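Local structure of uncharacterized protein PF1083 (Pyrococcus furiosus, 3NRN) at residues A8-L13 with I387-I392; L375-G380 with L394-A399; E132-K137 with L166-E171; G85-E90 with L145-S150. The protein is uncharacterized but binds adenosine monophosphate in a Rossmann-like nucleotide site and is probably an oxidoreductase related to flavin-containing amine oxidases. All blocks are in the same frame, centred on the assembly; numbering follows the deposited sequence.

Overall arrangement
The four contacts fall into two pairs. Contacts 1 and 2, with centres 8 Å apart, share helix 388-402 in the nucleotide-binding half, built on a parallel five-stranded sheet: contact 1 ties that helix to the start of the chain, contact 2 to the end of strand 374-376 and the loop after it. Contacts 3 and 4 have centres 16 Å apart and join through helices 130-137 and 142-156, next to each other in sequence; contact 4 adds the mixed sheet. Along the chain both are nested within the long loop that contact 1 closes, while contact 2 opens after they close. Contacts 1 and 3 lie about 26 Å apart between centres, yet Ile387 touches Glu171, so the two regions meet there.

Contact 1. Residues A8-L13 with I387-I392; sequences AGLGGL and IEVDGI. With AMP (adenosine monophosphate), chain B.
Gly11 has only its backbone to offer Ile392, and here the two helices come strikingly close: the CA atoms of Gly11 and Ile392 are 6.1 Å apart. The methyl CG2 of Ile392 rests on the bare backbone of the glycine, 3.8 Å from Gly11 CA. That methyl stands anti to the Ile392 backbone N (CG1 takes chi1 -71°), which turns it toward the first turn of helix 10-21. Leu10 supplies the other half of the contact. With its CG anti to the backbone N, chi1 -179°, it extends CD2 to 3.8 Å from Val389 CG1, and the two side chains cross at about a right angle. Every touching residue is buried, and the interaction is wholly apolar.

Gly9, at the N-cap position of helix 10-21, belongs with Gly12 to a GxGxxG pattern, consistent with the dinucleotide-binding turn of Rossmann-type folds. Having no side chain, Gly9 lets the nucleotide come close, its CA lying 3.7 Å from O5' of the AMP. The N-terminal end of the helix would probably favour a phosphate placed near it.

Helix 10-21 is thus flanked by helix 388-402, while Leu10 also packs on Val191 and Leu195 of helix 188-200. Val389 reaches Leu65 of helix 64-72, and helix 10-21 follows strand 2-6 of the parallel sheet.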
loop_
_atom_site.group_PDB
_atom_site.type_symbol
_atom_site.label_atom_id
_atom_site.label_comp_id
_atom_site.label_asym_id
_atom_site.label_seq_id
_atom_site.Cartn_x
_atom_site.Cartn_y
_atom_site.Cartn_z
ATOM N N ALA A 8 13.272 5.442 6.090
ATOM C CA ALA A 8 12.472 6.579 5.648
ATOM C C ALA A 8 11.437 6.216 4.585
ATOM O O ALA A 8 11.394 6.807 3.500
ATOM C CB ALA A 8 13.373 7.682 5.138
ATOM N N GLY A 9 10.609 5.231 4.898
ATOM C CA GLY A 9 9.562 4.844 3.974
ATOM C C GLY A 9 8.324 5.638 4.356
ATOM O O GLY A 9 8.377 6.480 5.261
ATOM N N LEU A 10 7.208 5.375 3.679
ATOM C CA LEU A 10 5.971 6.085 3.975
ATOM C C LEU A 10 5.590 5.978 5.454
ATOM O O LEU A 10 5.346 6.994 6.113
ATOM C CB LEU A 10 4.833 5.548 3.104
ATOM C CG LEU A 10 3.499 6.264 3.343
ATOM C CD1 LEU A 10 3.638 7.747 2.971
ATOM C CD2 LEU A 10 2.401 5.592 2.517
ATOM N N GLY A 11 5.538 4.753 5.979
ATOM C CA GLY A 11 5.193 4.581 7.376
ATOM C C GLY A 11 6.117 5.359 8.315
ATOM O O GLY A 11 5.653 6.053 9.220
ATOM N N GLY A 12 7.426 5.241 8.104
ATOM C CA GLY A 12 8.377 5.942 8.955
ATOM C C GLY A 12 8.216 7.457 8.898
ATOM O O GLY A 12 8.221 8.127 9.929
ATOM N N LEU A 13 8.085 7.998 7.687
ATOM C CA LEU A 13 7.926 9.441 7.497
ATOM C C LEU A 13 6.594 9.961 8.054
ATOM O O LEU A 13 6.528 11.081 8.558
ATOM C CB LEU A 13 8.066 9.790 6.010
ATOM C CG LEU A 13 9.469 9.494 5.451
ATOM C CD1 LEU A 13 9.483 9.661 3.934
ATOM C CD2 LEU A 13 10.484 10.422 6.120
ATOM N N ILE A 387 -6.116 -1.700 3.241
ATOM C CA ILE A 387 -5.526 -1.974 1.935
ATOM C C ILE A 387 -4.308 -1.110 1.599
ATOM O O ILE A 387 -4.352 0.119 1.688
ATOM C CB ILE A 387 -6.598 -1.808 0.820
ATOM C CG1 ILE A 387 -7.705 -2.846 1.024
ATOM C CG2 ILE A 387 -5.964 -1.940 -0.551
ATOM C CD1 ILE A 387 -8.920 -2.640 0.143
ATOM N N GLU A 388 -3.223 -1.777 1.219
ATOM C CA GLU A 388 -1.967 -1.130 0.840
ATOM C C GLU A 388 -1.570 0.101 1.673
ATOM O O GLU A 388 -1.486 0.008 2.892
ATOM C CB GLU A 388 -2.001 -0.762 -0.646
ATOM C CG GLU A 388 -0.627 -0.487 -1.222
ATOM C CD GLU A 388 -0.675 0.469 -2.386
ATOM O OE1 GLU A 388 -1.428 1.460 -2.288
ATOM O OE2 GLU A 388 0.048 0.244 -3.382
ATOM N N VAL A 389 -1.337 1.248 1.028
ATOM C CA VAL A 389 -0.907 2.439 1.765
ATOM C C VAL A 389 -1.929 2.981 2.757
ATOM O O VAL A 389 -1.557 3.583 3.762
ATOM C CB VAL A 389 -0.416 3.580 0.820
ATOM C CG1 VAL A 389 0.838 3.125 0.097
ATOM C CG2 VAL A 389 -1.493 3.972 -0.180
ATOM N N ASP A 390 -3.214 2.786 2.491
ATOM C CA ASP A 390 -4.201 3.228 3.463
ATOM C C ASP A 390 -4.004 2.288 4.657
ATOM O O ASP A 390 -4.156 2.687 5.812
ATOM C CB ASP A 390 -5.625 3.127 2.899
ATOM C CG ASP A 390 -6.056 4.401 2.168
ATOM O OD1 ASP A 390 -6.087 5.479 2.801
ATOM O OD2 ASP A 390 -6.363 4.325 0.966
ATOM N N GLY A 391 -3.644 1.039 4.363
ATOM C CA GLY A 391 -3.392 0.068 5.415
ATOM C C GLY A 391 -2.174 0.493 6.220
ATOM O O GLY A 391 -2.123 0.330 7.445
ATOM N N ILE A 392 -1.178 1.040 5.533
ATOM C CA ILE A 392 0.026 1.505 6.202
ATOM C C ILE A 392 -0.338 2.642 7.159
ATOM O O ILE A 392 0.083 2.647 8.317
ATOM C CB ILE A 392 1.070 1.999 5.176
ATOM C CG1 ILE A 392 1.641 0.798 4.413
ATOM C CG2 ILE A 392 2.178 2.789 5.882
ATOM C CD1 ILE A 392 2.681 1.160 3.369
HETATM P P AMP B . 9.679 0.927 2.644
HETATM O O1P AMP B . 8.976 1.000 3.985
HETATM O O2P AMP B . 10.060 -0.523 2.354
HETATM O O3P AMP B . 9.019 1.684 1.561
HETATM O "O5'" AMP B . 11.054 1.633 3.053
HETATM C "C5'" AMP B . 11.717 1.237 4.259
HETATM C "C4'" AMP B . 12.980 2.088 4.244
HETATM O "O4'" AMP B . 13.969 1.581 5.144
HETATM C "C3'" AMP B . 13.651 2.195 2.884
HETATM O "O3'" AMP B . 13.747 3.615 2.649
HETATM C "C2'" AMP B . 15.021 1.526 3.120
HETATM O "O2'" AMP B . 16.126 2.049 2.356
HETATM C "C1'" AMP B . 15.223 1.822 4.595
HETATM N N9 AMP B . 16.047 0.841 5.329
HETATM C C8 AMP B . 16.041 -0.512 5.200
HETATM N N7 AMP B . 16.880 -1.062 6.117
HETATM C C5 AMP B . 17.358 -0.065 6.875
HETATM C C6 AMP B . 18.296 0.009 8.003
HETATM N N6 AMP B . 18.846 -1.146 8.470
HETATM N N1 AMP B . 18.543 1.241 8.510
HETATM C C2 AMP B . 17.922 2.370 8.020
HETATM N N3 AMP B . 17.092 2.388 6.946
HETATM C C4 AMP B . 16.804 1.199 6.362
#

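Contact 2. Residues L375-G380 with L394-A399; sequences LVVGDG and LGVMKA
Ala399, meeting Leu375 and Val377, illustrates how a small side chain on a helix fills the notch between two side chains, one on the end of strand 374-376 and one just beyond it. Two positions apart, both residues direct their CB atoms toward helix 388-402, and their methyls Leu375 CD1 and Val377 CG1 stand 6.4 Å apart. Between them sits the low bump of Ala399 CB, 3.8 Å from Leu375 CD1 and 4.0 Å from Val377 CG1. Leu375 CD1 also comes within 3.7 Å of Ala399 O.

The second fit lies one turn back along the helix, where Val396 CG2 meets Val377 CB at 4.1 Å. This methyl is anti to the carbonyl carbon of Val396, the result of chi1 171° for CG1, which turns it toward Val377 CB. Val377 therefore rests on two supports, Val396 and Ala399. Its chi1 of -61° leaves CG1 over the alanine while CG2 turns elsewhere, to pack on the backbone of Gly11 and Gly12. Here the backbones are close, the CA atoms of Val377 and Val396 being 5.9 Å apart. No hydrogen bond crosses the contact, and the surfaces meet through carbon and one carbonyl oxygen.

In the fold, this is an edge strand packed against the helix that follows it. Strand 374-376 is the outermost strand of the parallel sheet on this side and pairs with strand 234-237, while Met397, a selenomethionine here, carries helix 388-402 onto His67 and Leu68 of helix 64-72.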
loop_
_atom_site.group_PDB
_atom_site.type_symbol
_atom_site.label_atom_id
_atom_site.label_comp_id
_atom_site.label_asym_id
_atom_site.label_seq_id
_atom_site.Cartn_x
_atom_site.Cartn_y
_atom_site.Cartn_z
ATOM N N LEU A 375 8.246 -0.127 17.994
ATOM C CA LEU A 375 7.058 -0.535 17.254
ATOM C C LEU A 375 7.374 -0.592 15.773
ATOM O O LEU A 375 8.298 0.060 15.297
ATOM C CB LEU A 375 5.898 0.439 17.484
ATOM C CG LEU A 375 5.372 0.604 18.909
ATOM C CD1 LEU A 375 4.140 1.497 18.868
ATOM C CD2 LEU A 375 5.031 -0.763 19.520
ATOM N N VAL A 376 6.590 -1.370 15.047
ATOM C CA VAL A 376 6.783 -1.533 13.612
ATOM C C VAL A 376 5.657 -0.870 12.822
ATOM O O VAL A 376 4.484 -1.023 13.165
ATOM C CB VAL A 376 6.826 -3.046 13.247
ATOM C CG1 VAL A 376 6.805 -3.240 11.725
ATOM C CG2 VAL A 376 8.067 -3.684 13.842
ATOM N N VAL A 377 6.009 -0.112 11.786
ATOM C CA VAL A 377 5.000 0.506 10.923
ATOM C C VAL A 377 5.433 0.241 9.493
ATOM O O VAL A 377 6.594 -0.116 9.258
ATOM C CB VAL A 377 4.849 2.045 11.139
ATOM C CG1 VAL A 377 4.427 2.329 12.575
ATOM C CG2 VAL A 377 6.154 2.774 10.790
ATOM N N GLY A 378 4.513 0.429 8.544
ATOM C CA GLY A 378 4.817 0.170 7.148
ATOM C C GLY A 378 4.078 -1.087 6.700
ATOM O O GLY A 378 3.150 -1.536 7.376
ATOM N N ASP A 379 4.475 -1.653 5.565
ATOM C CA ASP A 379 3.839 -2.864 5.039
ATOM C C ASP A 379 3.876 -4.036 6.014
ATOM O O ASP A 379 3.163 -5.020 5.835
ATOM C CB ASP A 379 4.507 -3.300 3.731
ATOM C CG ASP A 379 3.664 -2.987 2.515
ATOM O OD1 ASP A 379 2.481 -3.386 2.499
ATOM O OD2 ASP A 379 4.182 -2.349 1.574
ATOM N N GLY A 380 4.720 -3.933 7.034
ATOM C CA GLY A 380 4.819 -5.000 8.009
ATOM C C GLY A 380 3.718 -4.917 9.045
ATOM O O GLY A 380 3.617 -5.769 9.927
ATOM N N LEU A 394 -3.217 3.271 8.475
ATOM C CA LEU A 394 -4.040 2.725 9.549
ATOM C C LEU A 394 -3.132 2.144 10.637
ATOM O O LEU A 394 -3.428 2.235 11.819
ATOM C CB LEU A 394 -4.951 1.626 8.998
ATOM C CG LEU A 394 -5.868 0.896 9.980
ATOM C CD1 LEU A 394 -6.860 1.868 10.600
ATOM C CD2 LEU A 394 -6.601 -0.207 9.241
ATOM N N GLY A 395 -2.020 1.547 10.217
ATOM C CA GLY A 395 -1.082 0.966 11.160
ATOM C C GLY A 395 -0.377 2.039 11.967
ATOM O O GLY A 395 -0.108 1.865 13.156
ATOM N N VAL A 396 -0.071 3.156 11.319
ATOM C CA VAL A 396 0.595 4.254 12.000
ATOM C C VAL A 396 -0.347 4.807 13.062
ATOM O O VAL A 396 0.077 5.106 14.176
ATOM C CB VAL A 396 1.000 5.366 11.000
ATOM C CG1 VAL A 396 1.496 6.613 11.746
ATOM C CG2 VAL A 396 2.097 4.841 10.092
HETATM N N MSE A 397 -1.630 4.913 12.724
HETATM C CA MSE A 397 -2.605 5.428 13.678
HETATM C C MSE A 397 -2.643 4.525 14.909
HETATM O O MSE A 397 -2.654 5.015 16.035
HETATM C CB MSE A 397 -4.011 5.492 13.066
HETATM C CG MSE A 397 -4.180 6.385 11.837
HETATM SE SE MSE A 397 -5.927 6.385 11.252
HETATM C CE MSE A 397 -6.049 8.048 10.691
ATOM N N LYS A 398 -2.656 3.211 14.687
ATOM C CA LYS A 398 -2.711 2.248 15.787
ATOM C C LYS A 398 -1.459 2.310 16.650
ATOM O O LYS A 398 -1.537 2.225 17.875
ATOM C CB LYS A 398 -2.890 0.824 15.244
ATOM C CG LYS A 398 -4.073 0.656 14.313
ATOM C CD LYS A 398 -5.396 0.690 15.051
ATOM C CE LYS A 398 -5.611 -0.575 15.874
ATOM N NZ LYS A 398 -6.947 -0.576 16.532
ATOM N N ALA A 399 -0.299 2.442 16.015
ATOM C CA ALA A 399 0.948 2.523 16.764
ATOM C C ALA A 399 0.886 3.762 17.650
ATOM O O ALA A 399 1.192 3.698 18.840
ATOM C CB ALA A 399 2.143 2.609 15.815
#

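Contact 3. Residues E132-K137 with L166-E171; sequences EWIKEK and LELAKE
Trp133 and Leu168 carry this helix-helix contact, in which helices 130-137 and 165-178 pack across each other in a helical region of the amine oxidase-like fold. The axes of the two short segments make an angle of 74° and approach to 11.2 Å, a spacing that large side chains have to bridge. The tryptophan does most of the bridging from one helix and the leucine from the other.

The indole leaves its backbone in an unusual way. With chi1 at 113°, CG nearly eclipses the carbonyl carbon, away from any staggered position, so the side chain is probably somewhat strained. Leu168 takes an ordinary shape, its CG anti to the backbone N at chi1 176°. This sends CD2 to the edge of the indole, near the ring plane, where the two side chains cross obliquely.

The same CD2 also meets Ile134, at 4.0 Å from Ile134 CD1, the two side chains crossing at about a right angle. The one methyl thus touches the ends of two successive side chains of helix 130-137. Ala169 adds a smaller touch, its CB 4.3 Å from Trp133 CZ2. Beyond the two helices, Pro124 lies against both Trp133 and Ala169, and Ile134 packs on Leu144, Leu145 and Leu148 of helix 142-156.

Burial has a polar cost: Trp133 NE1 has no hydrogen-bonding partner in the model and faces the methyl Leu168 CD2 at 3.8 Å.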
loop_
_atom_site.group_PDB
_atom_site.type_symbol
_atom_site.label_atom_id
_atom_site.label_comp_id
_atom_site.label_asym_id
_atom_site.label_seq_id
_atom_site.Cartn_x
_atom_site.Cartn_y
_atom_site.Cartn_z
ATOM N N GLU A 132 -15.185 -19.308 -0.690
ATOM C CA GLU A 132 -16.174 -20.250 -0.198
ATOM C C GLU A 132 -17.396 -19.513 0.326
ATOM O O GLU A 132 -18.534 -19.887 0.028
ATOM C CB GLU A 132 -15.567 -21.094 0.917
ATOM C CG GLU A 132 -16.274 -22.409 1.158
ATOM C CD GLU A 132 -15.467 -23.337 2.042
ATOM O OE1 GLU A 132 -15.524 -23.190 3.281
ATOM O OE2 GLU A 132 -14.761 -24.208 1.487
ATOM N N TRP A 133 -17.157 -18.456 1.097
ATOM C CA TRP A 133 -18.250 -17.686 1.670
ATOM C C TRP A 133 -19.031 -16.907 0.613
ATOM O O TRP A 133 -20.236 -16.704 0.757
ATOM C CB TRP A 133 -17.718 -16.784 2.799
ATOM C CG TRP A 133 -17.747 -15.303 2.579
ATOM C CD1 TRP A 133 -17.019 -14.586 1.673
ATOM C CD2 TRP A 133 -18.499 -14.347 3.333
ATOM N NE1 TRP A 133 -17.267 -13.241 1.821
ATOM C CE2 TRP A 133 -18.172 -13.066 2.832
ATOM C CE3 TRP A 133 -19.415 -14.447 4.387
ATOM C CZ2 TRP A 133 -18.734 -11.895 3.345
ATOM C CZ3 TRP A 133 -19.972 -13.284 4.898
ATOM C CH2 TRP A 133 -19.626 -12.023 4.377
ATOM N N ILE A 134 -18.361 -16.493 -0.459
ATOM C CA ILE A 134 -19.047 -15.772 -1.526
ATOM C C ILE A 134 -19.995 -16.739 -2.251
ATOM O O ILE A 134 -21.135 -16.394 -2.550
ATOM C CB ILE A 134 -18.036 -15.163 -2.542
ATOM C CG1 ILE A 134 -17.260 -14.015 -1.883
ATOM C CG2 ILE A 134 -18.769 -14.654 -3.788
ATOM C CD1 ILE A 134 -18.132 -12.867 -1.396
ATOM N N LYS A 135 -19.527 -17.953 -2.524
ATOM C CA LYS A 135 -20.360 -18.942 -3.201
ATOM C C LYS A 135 -21.628 -19.240 -2.395
ATOM O O LYS A 135 -22.717 -19.359 -2.954
ATOM C CB LYS A 135 -19.579 -20.240 -3.419
ATOM C CG LYS A 135 -18.407 -20.118 -4.375
ATOM C CD LYS A 135 -17.638 -21.425 -4.446
ATOM C CE LYS A 135 -16.446 -21.315 -5.379
ATOM N NZ LYS A 135 -15.607 -22.547 -5.329
ATOM N N GLU A 136 -21.483 -19.347 -1.078
ATOM C CA GLU A 136 -22.612 -19.643 -0.208
ATOM C C GLU A 136 -23.571 -18.462 -0.054
ATOM O O GLU A 136 -24.765 -18.582 -0.325
ATOM C CB GLU A 136 -22.104 -20.072 1.167
ATOM C CG GLU A 136 -21.100 -21.214 1.116
ATOM C CD GLU A 136 -20.513 -21.547 2.477
ATOM O OE1 GLU A 136 -20.091 -20.609 3.189
ATOM O OE2 GLU A 136 -20.461 -22.746 2.830
ATOM N N LYS A 137 -23.040 -17.323 0.376
ATOM C CA LYS A 137 -23.846 -16.123 0.586
ATOM C C LYS A 137 -24.479 -15.576 -0.690
ATOM O O LYS A 137 -25.606 -15.081 -0.663
ATOM C CB LYS A 137 -22.995 -15.029 1.246
ATOM C CG LYS A 137 -22.417 -15.419 2.603
ATOM C CD LYS A 137 -23.486 -15.505 3.689
ATOM C CE LYS A 137 -24.012 -14.123 4.066
ATOM N NZ LYS A 137 -24.921 -14.158 5.251
ATOM N N LEU A 166 -13.724 -13.052 6.697
ATOM C CA LEU A 166 -13.661 -11.886 7.562
ATOM C C LEU A 166 -12.783 -10.788 6.976
ATOM O O LEU A 166 -13.157 -9.618 6.990
ATOM C CB LEU A 166 -13.133 -12.292 8.941
ATOM C CG LEU A 166 -13.112 -11.198 10.011
ATOM C CD1 LEU A 166 -14.504 -10.601 10.178
ATOM C CD2 LEU A 166 -12.625 -11.785 11.315
ATOM N N GLU A 167 -11.614 -11.162 6.461
ATOM C CA GLU A 167 -10.712 -10.178 5.877
ATOM C C GLU A 167 -11.362 -9.505 4.680
ATOM O O GLU A 167 -11.317 -8.281 4.557
ATOM C CB GLU A 167 -9.395 -10.832 5.459
ATOM C CG GLU A 167 -8.385 -9.882 4.821
ATOM C CD GLU A 167 -8.143 -8.623 5.638
ATOM O OE1 GLU A 167 -8.142 -8.704 6.880
ATOM O OE2 GLU A 167 -7.938 -7.548 5.034
ATOM N N LEU A 168 -11.975 -10.297 3.802
ATOM C CA LEU A 168 -12.637 -9.727 2.630
ATOM C C LEU A 168 -13.785 -8.826 3.060
ATOM O O LEU A 168 -14.004 -7.760 2.482
ATOM C CB LEU A 168 -13.192 -10.825 1.711
ATOM C CG LEU A 168 -13.985 -10.274 0.519
ATOM C CD1 LEU A 168 -13.050 -9.482 -0.375
ATOM C CD2 LEU A 168 -14.633 -11.404 -0.265
ATOM N N ALA A 169 -14.524 -9.271 4.071
ATOM C CA ALA A 169 -15.651 -8.501 4.581
ATOM C C ALA A 169 -15.160 -7.151 5.093
ATOM O O ALA A 169 -15.781 -6.122 4.842
ATOM C CB ALA A 169 -16.349 -9.268 5.705
ATOM N N LYS A 170 -14.044 -7.157 5.812
ATOM C CA LYS A 170 -13.499 -5.913 6.349
ATOM C C LYS A 170 -13.007 -4.982 5.247
ATOM O O LYS A 170 -13.138 -3.760 5.349
ATOM C CB LYS A 170 -12.387 -6.221 7.355
ATOM C CG LYS A 170 -12.928 -6.805 8.657
ATOM C CD LYS A 170 -11.813 -7.181 9.601
ATOM C CE LYS A 170 -12.357 -7.593 10.954
ATOM N NZ LYS A 170 -11.259 -7.966 11.895
ATOM N N GLU A 171 -12.446 -5.552 4.187
ATOM C CA GLU A 171 -11.986 -4.740 3.066
ATOM C C GLU A 171 -13.214 -4.209 2.323
ATOM O O GLU A 171 -13.191 -3.118 1.745
ATOM C CB GLU A 171 -11.093 -5.576 2.144
ATOM C CG GLU A 171 -9.702 -5.794 2.731
ATOM C CD GLU A 171 -8.851 -6.749 1.925
ATOM O OE1 GLU A 171 -8.984 -6.781 0.685
ATOM O OE2 GLU A 171 -8.028 -7.460 2.537
#

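Contact 4. Residues G85-E90 with L145-S150; sequences GKILWE and LSVLES
A fully extended second torsion in Ile87 (chi2 -180°) and a first torsion of 168° in Val147 bring the methyls of the two residues together in the gap between strand and helix. In Ile87, CG1 is anti to the carbonyl carbon, and the extended chain carries CD1 as far as it allows. From the helix, Val147 holds CG1 anti to its backbone N, and this presents both methyls to the isoleucine. The side chains reach each other tip to tip, with Ile87 CD1 3.9 Å from Val147 CG2 and 4.0 Å from Val147 CG1. Behind the tip, Ile87 CG2 adds a flanking touch on Val147 CG2 at 4.1 Å.

Trp89, on the same side of the strand, makes the second contact. Its CG is anti to the backbone N, chi1 -180°, and the indole swings out until CZ3 lies 3.8 Å from Ser146 OG. The hydroxyl approaches the ring obliquely. Glu90 CG meanwhile covers part of one face of the indole, 3.2 Å above its plane and toward the rim. Phe143 and Phe102 both make edge-to-face contacts with Trp89, placing the indole within a small aromatic cluster.

Pro290 touches both Ile87 and Ser146, closing round the junction. Strand 86-89 runs between strands 92-95 and 286-288 of the mixed sheet, and helix 142-156 packs against this part of it.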
loop_
_atom_site.group_PDB
_atom_site.type_symbol
_atom_site.label_atom_id
_atom_site.label_comp_id
_atom_site.label_asym_id
_atom_site.label_seq_id
_atom_site.Cartn_x
_atom_site.Cartn_y
_atom_site.Cartn_z
ATOM N N GLY A 85 -14.619 2.583 -10.072
ATOM C CA GLY A 85 -13.895 1.556 -10.795
ATOM C C GLY A 85 -14.660 1.014 -11.986
ATOM O O GLY A 85 -15.863 1.237 -12.114
ATOM N N LYS A 86 -13.952 0.295 -12.852
ATOM C CA LYS A 86 -14.546 -0.298 -14.044
ATOM C C LYS A 86 -14.067 -1.739 -14.225
ATOM O O LYS A 86 -13.144 -2.192 -13.537
ATOM C CB LYS A 86 -14.184 0.532 -15.275
ATOM C CG LYS A 86 -14.740 1.942 -15.235
ATOM C CD LYS A 86 -14.455 2.685 -16.522
ATOM C CE LYS A 86 -15.202 4.008 -16.550
ATOM N NZ LYS A 86 -15.016 4.728 -17.837
ATOM N N ILE A 87 -14.685 -2.450 -15.164
ATOM C CA ILE A 87 -14.345 -3.846 -15.413
ATOM C C ILE A 87 -14.177 -4.198 -16.895
ATOM O O ILE A 87 -14.919 -3.714 -17.745
ATOM C CB ILE A 87 -15.426 -4.765 -14.799
ATOM C CG1 ILE A 87 -15.563 -4.459 -13.304
ATOM C CG2 ILE A 87 -15.063 -6.231 -15.019
ATOM C CD1 ILE A 87 -16.591 -5.302 -12.583
ATOM N N LEU A 88 -13.189 -5.042 -17.189
ATOM C CA LEU A 88 -12.916 -5.498 -18.552
ATOM C C LEU A 88 -13.377 -6.943 -18.640
ATOM O O LEU A 88 -12.764 -7.827 -18.047
ATOM C CB LEU A 88 -11.417 -5.432 -18.868
ATOM C CG LEU A 88 -10.972 -6.119 -20.171
ATOM C CD1 LEU A 88 -11.714 -5.512 -21.353
ATOM C CD2 LEU A 88 -9.463 -5.969 -20.361
ATOM N N TRP A 89 -14.451 -7.182 -19.382
ATOM C CA TRP A 89 -14.993 -8.526 -19.517
ATOM C C TRP A 89 -15.572 -8.746 -20.907
ATOM O O TRP A 89 -16.287 -7.895 -21.434
ATOM C CB TRP A 89 -16.069 -8.743 -18.451
ATOM C CG TRP A 89 -16.714 -10.094 -18.462
ATOM C CD1 TRP A 89 -17.964 -10.399 -18.914
ATOM C CD2 TRP A 89 -16.160 -11.314 -17.954
ATOM N NE1 TRP A 89 -18.227 -11.733 -18.715
ATOM C CE2 TRP A 89 -17.138 -12.319 -18.128
ATOM C CE3 TRP A 89 -14.933 -11.656 -17.369
ATOM C CZ2 TRP A 89 -16.930 -13.647 -17.734
ATOM C CZ3 TRP A 89 -14.722 -12.981 -16.977
ATOM C CH2 TRP A 89 -15.720 -13.958 -17.163
ATOM N N GLU A 90 -15.245 -9.894 -21.493
ATOM C CA GLU A 90 -15.709 -10.261 -22.828
ATOM C C GLU A 90 -15.524 -9.139 -23.848
ATOM O O GLU A 90 -16.430 -8.826 -24.621
ATOM C CB GLU A 90 -17.176 -10.700 -22.775
ATOM C CG GLU A 90 -17.410 -11.898 -21.860
ATOM C CD GLU A 90 -18.857 -12.358 -21.837
ATOM O OE1 GLU A 90 -19.766 -11.498 -21.782
ATOM O OE2 GLU A 90 -19.084 -13.587 -21.858
ATOM N N LEU A 145 -16.967 -14.269 -9.130
ATOM C CA LEU A 145 -15.789 -14.899 -8.545
ATOM C C LEU A 145 -14.522 -14.493 -9.289
ATOM O O LEU A 145 -13.439 -14.417 -8.703
ATOM C CB LEU A 145 -15.955 -16.417 -8.564
ATOM C CG LEU A 145 -17.065 -16.902 -7.630
ATOM C CD1 LEU A 145 -17.434 -18.345 -7.942
ATOM C CD2 LEU A 145 -16.597 -16.748 -6.187
ATOM N N SER A 146 -14.674 -14.222 -10.579
ATOM C CA SER A 146 -13.561 -13.819 -11.421
ATOM C C SER A 146 -13.149 -12.383 -11.094
ATOM O O SER A 146 -11.964 -12.080 -10.983
ATOM C CB SER A 146 -13.959 -13.938 -12.895
ATOM O OG SER A 146 -12.838 -13.770 -13.742
ATOM N N VAL A 147 -14.132 -11.500 -10.948
ATOM C CA VAL A 147 -13.847 -10.109 -10.615
ATOM C C VAL A 147 -13.249 -9.999 -9.209
ATOM O O VAL A 147 -12.313 -9.235 -8.993
ATOM C CB VAL A 147 -15.123 -9.237 -10.687
ATOM C CG1 VAL A 147 -14.866 -7.858 -10.057
ATOM C CG2 VAL A 147 -15.549 -9.073 -12.135
ATOM N N LEU A 148 -13.787 -10.763 -8.259
ATOM C CA LEU A 148 -13.286 -10.729 -6.890
ATOM C C LEU A 148 -11.879 -11.294 -6.809
ATOM O O LEU A 148 -11.129 -10.960 -5.895
ATOM C CB LEU A 148 -14.214 -11.498 -5.945
ATOM C CG LEU A 148 -15.550 -10.819 -5.617
ATOM C CD1 LEU A 148 -16.353 -11.688 -4.666
ATOM C CD2 LEU A 148 -15.295 -9.461 -4.992
ATOM N N GLU A 149 -11.530 -12.152 -7.768
ATOM C CA GLU A 149 -10.197 -12.745 -7.823
ATOM C C GLU A 149 -9.229 -11.652 -8.272
ATOM O O GLU A 149 -8.089 -11.593 -7.814
ATOM C CB GLU A 149 -10.167 -13.911 -8.816
ATOM C CG GLU A 149 -8.840 -14.669 -8.876
ATOM C CD GLU A 149 -8.657 -15.666 -7.739
ATOM O OE1 GLU A 149 -7.614 -16.360 -7.721
ATOM O OE2 GLU A 149 -9.548 -15.764 -6.870
ATOM N N SER A 150 -9.687 -10.789 -9.175
ATOM C CA SER A 150 -8.856 -9.688 -9.643
ATOM C C SER A 150 -8.678 -8.695 -8.494
ATOM O O SER A 150 -7.582 -8.189 -8.258
ATOM C CB SER A 150 -9.502 -8.993 -10.840
ATOM O OG SER A 150 -9.484 -9.844 -11.969
#